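Long-range contact in ferric iron-binding protein HitA (Pseudomonas aeruginosa PAO1, PDB 6IWF), which binds ferric iron as a bacterial solute-binding protein, probably hands it on for uptake, and takes part in gallium internalization: residues A[122-136]-A[184-196]. Sequence-based numbering, arbitrary orientation.
Sequences LMDLSDPSWSGRFGF and ENGEVDMALINNY
Arg133 and Asp189 join the N-terminal ends of a parallel strand pair, 134-136 beside 190-194. Followed outward, Arg133 first runs past the carboxylate: CB, CG and CD stay 4.0 to 4.2 Å from Asp189 OD2. The chain then bends at chi3 (74°), which swings the guanidinium back so that its NE and NH2 both grip that one oxygen. NE to Asp189 OD2 is 2.8 Å and uses the anti lone pair, whereas NH2 comes from above the carboxylate plane. OD2 lies in the guanidinium plane, but the two flat groups stand 81° apart. A long, flexible arginine suits this partly exposed site, where a water also links Gly132 O to Asp189 N.

Beyond the salt bridge the backbones pair through Gly135: its N donates to Met190 O (2.9 Å) and its O accepts from Leu192 N (3.0 Å), while the bond from Met190 N to Arg133 O is weak. Gly135 carries no side chain on the face where Ala191 lies, so small residues keep that side slim where Ala191 meets Val183 of helix 176-184. On the other face Met190 CG packs on Phe134 CB at 3.3 Å, and the flexible thioether brings its sulfur obliquely beside the Trp130 ring, a Met-aromatic contact. Leu192 suits the same apolar face because its branched end offers two methyls: CD2 meets Leu122 CD1 at 3.7 Å and, tip to tip, Leu125 CD1 at 3.8 Å, and CD1 touches the same two methyls slightly farther off.

Strand 134-136 lies between 171-172 and 190-194, both parallel to it, while 97-108 runs antiparallel along 190-194. Helix 141-154 packs against Leu122, consistent with a type 2 periplasmic-binding-protein fold. Strand 190-194 leads, through Asn195, to Tyr196, an iron ligand in this protein although no iron is bound here.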
loop_
_atom_site.group_PDB
_atom_site.type_symbol
_atom_site.label_atom_id
_atom_site.label_comp_id
_atom_site.label_asym_id
_atom_site.label_seq_id
_atom_site.Cartn_x
_atom_site.Cartn_y
_atom_site.Cartn_z
ATOM N N LEU A 122 8.635 -14.787 7.693
ATOM C CA LEU A 122 7.553 -15.061 6.747
ATOM C C LEU A 122 7.734 -16.416 6.078
ATOM O O LEU A 122 6.758 -17.132 5.800
ATOM C CB LEU A 122 7.523 -13.973 5.675
ATOM C CG LEU A 122 6.424 -14.100 4.621
ATOM C CD1 LEU A 122 5.107 -13.703 5.274
ATOM C CD2 LEU A 122 6.725 -13.185 3.451
ATOM N N MET A 123 8.982 -16.777 5.794
ATOM C CA MET A 123 9.241 -17.986 5.027
ATOM C C MET A 123 8.906 -19.250 5.807
ATOM O O MET A 123 8.714 -20.310 5.191
ATOM C CB MET A 123 10.703 -17.995 4.576
ATOM C CG MET A 123 11.132 -16.755 3.791
ATOM S SD MET A 123 10.094 -16.445 2.332
ATOM C CE MET A 123 10.464 -17.904 1.344
ATOM N N ASP A 124 8.782 -19.158 7.141
ATOM C CA ASP A 124 8.447 -20.322 7.950
ATOM C C ASP A 124 6.991 -20.742 7.796
ATOM O O ASP A 124 6.660 -21.883 8.127
ATOM C CB ASP A 124 8.760 -20.037 9.425
ATOM C CG ASP A 124 10.245 -19.873 9.674
ATOM O OD1 ASP A 124 11.040 -20.597 9.035
ATOM O OD2 ASP A 124 10.627 -19.019 10.497
ATOM N N LEU A 125 6.122 -19.861 7.276
ATOM C CA LEU A 125 4.682 -20.125 7.254
ATOM C C LEU A 125 4.280 -21.150 6.202
ATOM O O LEU A 125 3.112 -21.562 6.165
ATOM C CB LEU A 125 3.922 -18.809 7.033
ATOM C CG LEU A 125 3.935 -17.942 8.284
ATOM C CD1 LEU A 125 3.240 -16.615 8.028
ATOM C CD2 LEU A 125 3.259 -18.677 9.449
ATOM N N SER A 126 5.204 -21.563 5.343
ATOM C CA SER A 126 4.920 -22.660 4.428
ATOM C C SER A 126 5.089 -24.021 5.092
ATOM O O SER A 126 4.770 -25.046 4.476
ATOM C CB SER A 126 5.825 -22.546 3.192
ATOM O OG SER A 126 7.197 -22.619 3.563
ATOM N N ASP A 127 5.556 -24.057 6.336
ATOM C CA ASP A 127 5.769 -25.310 7.058
ATOM C C ASP A 127 4.434 -25.867 7.552
ATOM O O ASP A 127 3.579 -25.107 8.004
ATOM C CB ASP A 127 6.714 -25.082 8.243
ATOM C CG ASP A 127 7.160 -26.371 8.894
ATOM O OD1 ASP A 127 8.199 -26.931 8.453
ATOM O OD2 ASP A 127 6.472 -26.827 9.838
ATOM N N PRO A 128 4.227 -27.190 7.493
ATOM C CA PRO A 128 2.927 -27.738 7.912
ATOM C C PRO A 128 2.549 -27.427 9.356
ATOM O O PRO A 128 1.353 -27.453 9.681
ATOM C CB PRO A 128 3.091 -29.252 7.690
ATOM C CG PRO A 128 4.179 -29.374 6.663
ATOM C CD PRO A 128 5.115 -28.215 6.913
ATOM N N SER A 129 3.508 -27.119 10.232
ATOM C CA SER A 129 3.152 -26.851 11.624
ATOM C C SER A 129 2.240 -25.633 11.768
ATOM O O SER A 129 1.500 -25.540 12.753
ATOM C CB SER A 129 4.414 -26.673 12.476
ATOM O OG SER A 129 5.162 -25.531 12.091
ATOM N N TRP A 130 2.254 -24.709 10.807
ATOM C CA TRP A 130 1.405 -23.525 10.887
ATOM C C TRP A 130 0.042 -23.722 10.246
ATOM O O TRP A 130 -0.746 -22.774 10.201
ATOM C CB TRP A 130 2.119 -22.332 10.239
ATOM C CG TRP A 130 3.383 -22.059 10.943
ATOM C CD1 TRP A 130 4.645 -22.307 10.485
ATOM C CD2 TRP A 130 3.530 -21.553 12.274
ATOM N NE1 TRP A 130 5.567 -21.951 11.432
ATOM C CE2 TRP A 130 4.908 -21.488 12.543
ATOM C CE3 TRP A 130 2.626 -21.123 13.257
ATOM C CZ2 TRP A 130 5.411 -21.021 13.760
ATOM C CZ3 TRP A 130 3.130 -20.654 14.465
ATOM C CH2 TRP A 130 4.510 -20.620 14.703
ATOM N N SER A 131 -0.264 -24.929 9.767
ATOM C CA SER A 131 -1.524 -25.149 9.070
ATOM C C SER A 131 -2.717 -24.729 9.931
ATOM O O SER A 131 -2.836 -25.132 11.092
ATOM C CB SER A 131 -1.652 -26.621 8.677
ATOM O OG SER A 131 -2.860 -26.814 7.963
ATOM N N GLY A 132 -3.603 -23.914 9.356
ATOM C CA GLY A 132 -4.800 -23.486 10.051
ATOM C C GLY A 132 -4.597 -22.376 11.059
ATOM O O GLY A 132 -5.587 -21.889 11.635
ATOM N N ARG A 133 -3.355 -21.950 11.292
ATOM C CA ARG A 133 -3.059 -20.980 12.336
ATOM C C ARG A 133 -2.944 -19.550 11.830
ATOM O O ARG A 133 -2.809 -18.640 12.652
ATOM C CB ARG A 133 -1.764 -21.352 13.064
ATOM C CG ARG A 133 -1.816 -22.722 13.733
ATOM C CD ARG A 133 -0.760 -22.862 14.814
ATOM N NE ARG A 133 -1.111 -22.095 16.002
ATOM C CZ ARG A 133 -0.381 -22.058 17.111
ATOM N NH1 ARG A 133 0.762 -22.742 17.180
ATOM N NH2 ARG A 133 -0.796 -21.342 18.153
ATOM N N PHE A 134 -2.987 -19.318 10.520
ATOM C CA PHE A 134 -2.803 -17.962 10.028
ATOM C C PHE A 134 -3.695 -17.682 8.836
ATOM O O PHE A 134 -3.996 -18.562 8.029
ATOM C CB PHE A 134 -1.350 -17.650 9.643
ATOM C CG PHE A 134 -0.834 -18.397 8.448
ATOM C CD1 PHE A 134 -0.404 -19.709 8.573
ATOM C CD2 PHE A 134 -0.722 -17.768 7.211
ATOM C CE1 PHE A 134 0.108 -20.400 7.470
ATOM C CE2 PHE A 134 -0.223 -18.452 6.103
ATOM C CZ PHE A 134 0.199 -19.774 6.239
ATOM N N GLY A 135 -4.105 -16.427 8.747
ATOM C CA GLY A 135 -4.901 -15.940 7.641
ATOM C C GLY A 135 -4.058 -15.074 6.726
ATOM O O GLY A 135 -3.077 -14.455 7.154
ATOM N N PHE A 136 -4.456 -15.027 5.460
ATOM C CA PHE A 136 -3.884 -14.081 4.518
ATOM C C PHE A 136 -4.927 -13.793 3.448
ATOM O O PHE A 136 -5.927 -14.505 3.327
ATOM C CB PHE A 136 -2.566 -14.592 3.915
ATOM C CG PHE A 136 -2.703 -15.769 2.961
ATOM C CD1 PHE A 136 -3.191 -16.991 3.387
ATOM C CD2 PHE A 136 -2.264 -15.656 1.655
ATOM C CE1 PHE A 136 -3.278 -18.079 2.511
ATOM C CE2 PHE A 136 -2.331 -16.736 0.770
ATOM C CZ PHE A 136 -2.835 -17.949 1.201
ATOM N N GLU A 184 -8.599 -10.622 15.993
ATOM C CA GLU A 184 -9.060 -9.938 17.190
ATOM C C GLU A 184 -10.139 -10.732 17.911
ATOM O O GLU A 184 -10.202 -10.711 19.145
ATOM C CB GLU A 184 -9.575 -8.544 16.816
ATOM C CG GLU A 184 -10.188 -7.781 17.976
ATOM C CD GLU A 184 -9.161 -7.401 19.024
ATOM O OE1 GLU A 184 -7.954 -7.345 18.684
ATOM O OE2 GLU A 184 -9.553 -7.148 20.187
ATOM N N ASN A 185 -10.978 -11.454 17.162
ATOM C CA ASN A 185 -12.101 -12.205 17.712
ATOM C C ASN A 185 -11.772 -13.667 17.989
ATOM O O ASN A 185 -12.683 -14.449 18.282
ATOM C CB ASN A 185 -13.299 -12.126 16.765
ATOM C CG ASN A 185 -13.949 -10.758 16.761
ATOM O OD1 ASN A 185 -13.930 -10.046 17.769
ATOM N ND2 ASN A 185 -14.537 -10.383 15.629
ATOM N N GLY A 186 -10.506 -14.055 17.895
ATOM C CA GLY A 186 -10.118 -15.401 18.265
ATOM C C GLY A 186 -10.466 -16.480 17.269
ATOM O O GLY A 186 -10.482 -17.660 17.632
ATOM N N GLU A 187 -10.745 -16.125 16.019
ATOM C CA GLU A 187 -11.085 -17.141 15.030
ATOM C C GLU A 187 -9.855 -17.736 14.361
ATOM O O GLU A 187 -9.887 -18.891 13.920
ATOM C CB GLU A 187 -12.012 -16.550 13.972
ATOM C CG GLU A 187 -13.385 -16.207 14.514
ATOM C CD GLU A 187 -13.961 -14.989 13.843
ATOM O OE1 GLU A 187 -14.626 -14.183 14.532
ATOM O OE2 GLU A 187 -13.733 -14.843 12.621
ATOM N N VAL A 188 -8.771 -16.976 14.278
ATOM C CA VAL A 188 -7.524 -17.460 13.702
ATOM C C VAL A 188 -6.407 -16.837 14.521
ATOM O O VAL A 188 -6.545 -15.719 15.027
ATOM C CB VAL A 188 -7.405 -17.129 12.192
ATOM C CG1 VAL A 188 -7.217 -15.610 11.948
ATOM C CG2 VAL A 188 -6.277 -17.938 11.556
ATOM N N ASP A 189 -5.304 -17.584 14.694
ATOM C CA ASP A 189 -4.290 -17.154 15.655
ATOM C C ASP A 189 -3.517 -15.933 15.170
ATOM O O ASP A 189 -3.093 -15.113 15.989
ATOM C CB ASP A 189 -3.304 -18.287 15.954
ATOM C CG ASP A 189 -3.943 -19.457 16.697
ATOM O OD1 ASP A 189 -5.117 -19.347 17.127
ATOM O OD2 ASP A 189 -3.264 -20.500 16.851
ATOM N N MET A 190 -3.301 -15.800 13.861
ATOM C CA MET A 190 -2.503 -14.697 13.337
ATOM C C MET A 190 -2.947 -14.383 11.912
ATOM O O MET A 190 -3.680 -15.148 11.291
ATOM C CB MET A 190 -1.001 -15.036 13.390
ATOM C CG MET A 190 -0.593 -16.226 12.572
ATOM S SD MET A 190 1.062 -16.838 13.032
ATOM C CE MET A 190 0.941 -16.774 14.737
ATOM N N ALA A 191 -2.485 -13.249 11.382
ATOM C CA ALA A 191 -2.784 -12.911 9.995
ATOM C C ALA A 191 -1.700 -12.007 9.432
ATOM O O ALA A 191 -1.149 -11.166 10.149
ATOM C CB ALA A 191 -4.153 -12.221 9.855
ATOM N N LEU A 192 -1.417 -12.196 8.143
ATOM C CA LEU A 192 -0.473 -11.379 7.390
ATOM C C LEU A 192 -1.226 -10.190 6.810
ATOM O O LEU A 192 -2.133 -10.378 5.996
ATOM C CB LEU A 192 0.144 -12.213 6.269
ATOM C CG LEU A 192 0.962 -13.431 6.699
ATOM C CD1 LEU A 192 1.344 -14.243 5.487
ATOM C CD2 LEU A 192 2.216 -12.950 7.450
ATOM N N ILE A 193 -0.872 -8.972 7.234
ATOM C CA ILE A 193 -1.603 -7.761 6.859
ATOM C C ILE A 193 -0.652 -6.573 6.880
ATOM O O ILE A 193 0.458 -6.647 7.395
ATOM C CB ILE A 193 -2.789 -7.451 7.807
ATOM C CG1 ILE A 193 -2.284 -7.324 9.249
ATOM C CG2 ILE A 193 -3.902 -8.476 7.685
ATOM C CD1 ILE A 193 -3.194 -6.490 10.131
ATOM N N ASN A 194 -1.094 -5.458 6.301
ATOM C CA ASN A 194 -0.383 -4.205 6.478
ATOM C C ASN A 194 -0.715 -3.597 7.835
ATOM O O ASN A 194 -1.795 -3.819 8.396
ATOM C CB ASN A 194 -0.747 -3.233 5.364
ATOM C CG ASN A 194 0.124 -3.415 4.139
ATOM O OD1 ASN A 194 1.298 -3.802 4.246
ATOM N ND2 ASN A 194 -0.430 -3.117 2.976
ATOM N N ASN A 195 0.220 -2.794 8.346
ATOM C CA ASN A 195 0.121 -2.354 9.736
ATOM C C ASN A 195 -1.134 -1.534 9.996
ATOM O O ASN A 195 -1.685 -1.584 11.104
ATOM C CB ASN A 195 1.364 -1.537 10.102
ATOM C CG ASN A 195 1.389 -0.199 9.408
ATOM O OD1 ASN A 195 1.589 -0.113 8.193
ATOM N ND2 ASN A 195 1.162 0.867 10.175
ATOM N N TYR A 196 -1.609 -0.774 9.000
ATOM C CA TYR A 196 -2.591 0.258 9.326
ATOM C C TYR A 196 -3.969 -0.315 9.651
ATOM O O TYR A 196 -4.773 0.385 10.278
ATOM C CB TYR A 196 -2.674 1.288 8.189
ATOM C CG TYR A 196 -2.999 0.712 6.842
ATOM C CD1 TYR A 196 -4.306 0.361 6.521
ATOM C CD2 TYR A 196 -2.013 0.528 5.881
ATOM C CE1 TYR A 196 -4.622 -0.166 5.281
ATOM C CE2 TYR A 196 -2.327 -0.004 4.629
ATOM C CZ TYR A 196 -3.636 -0.351 4.345
ATOM O OH TYR A 196 -3.974 -0.881 3.111
HETATM O O HOH W 1 -5.973 -20.484 14.207
#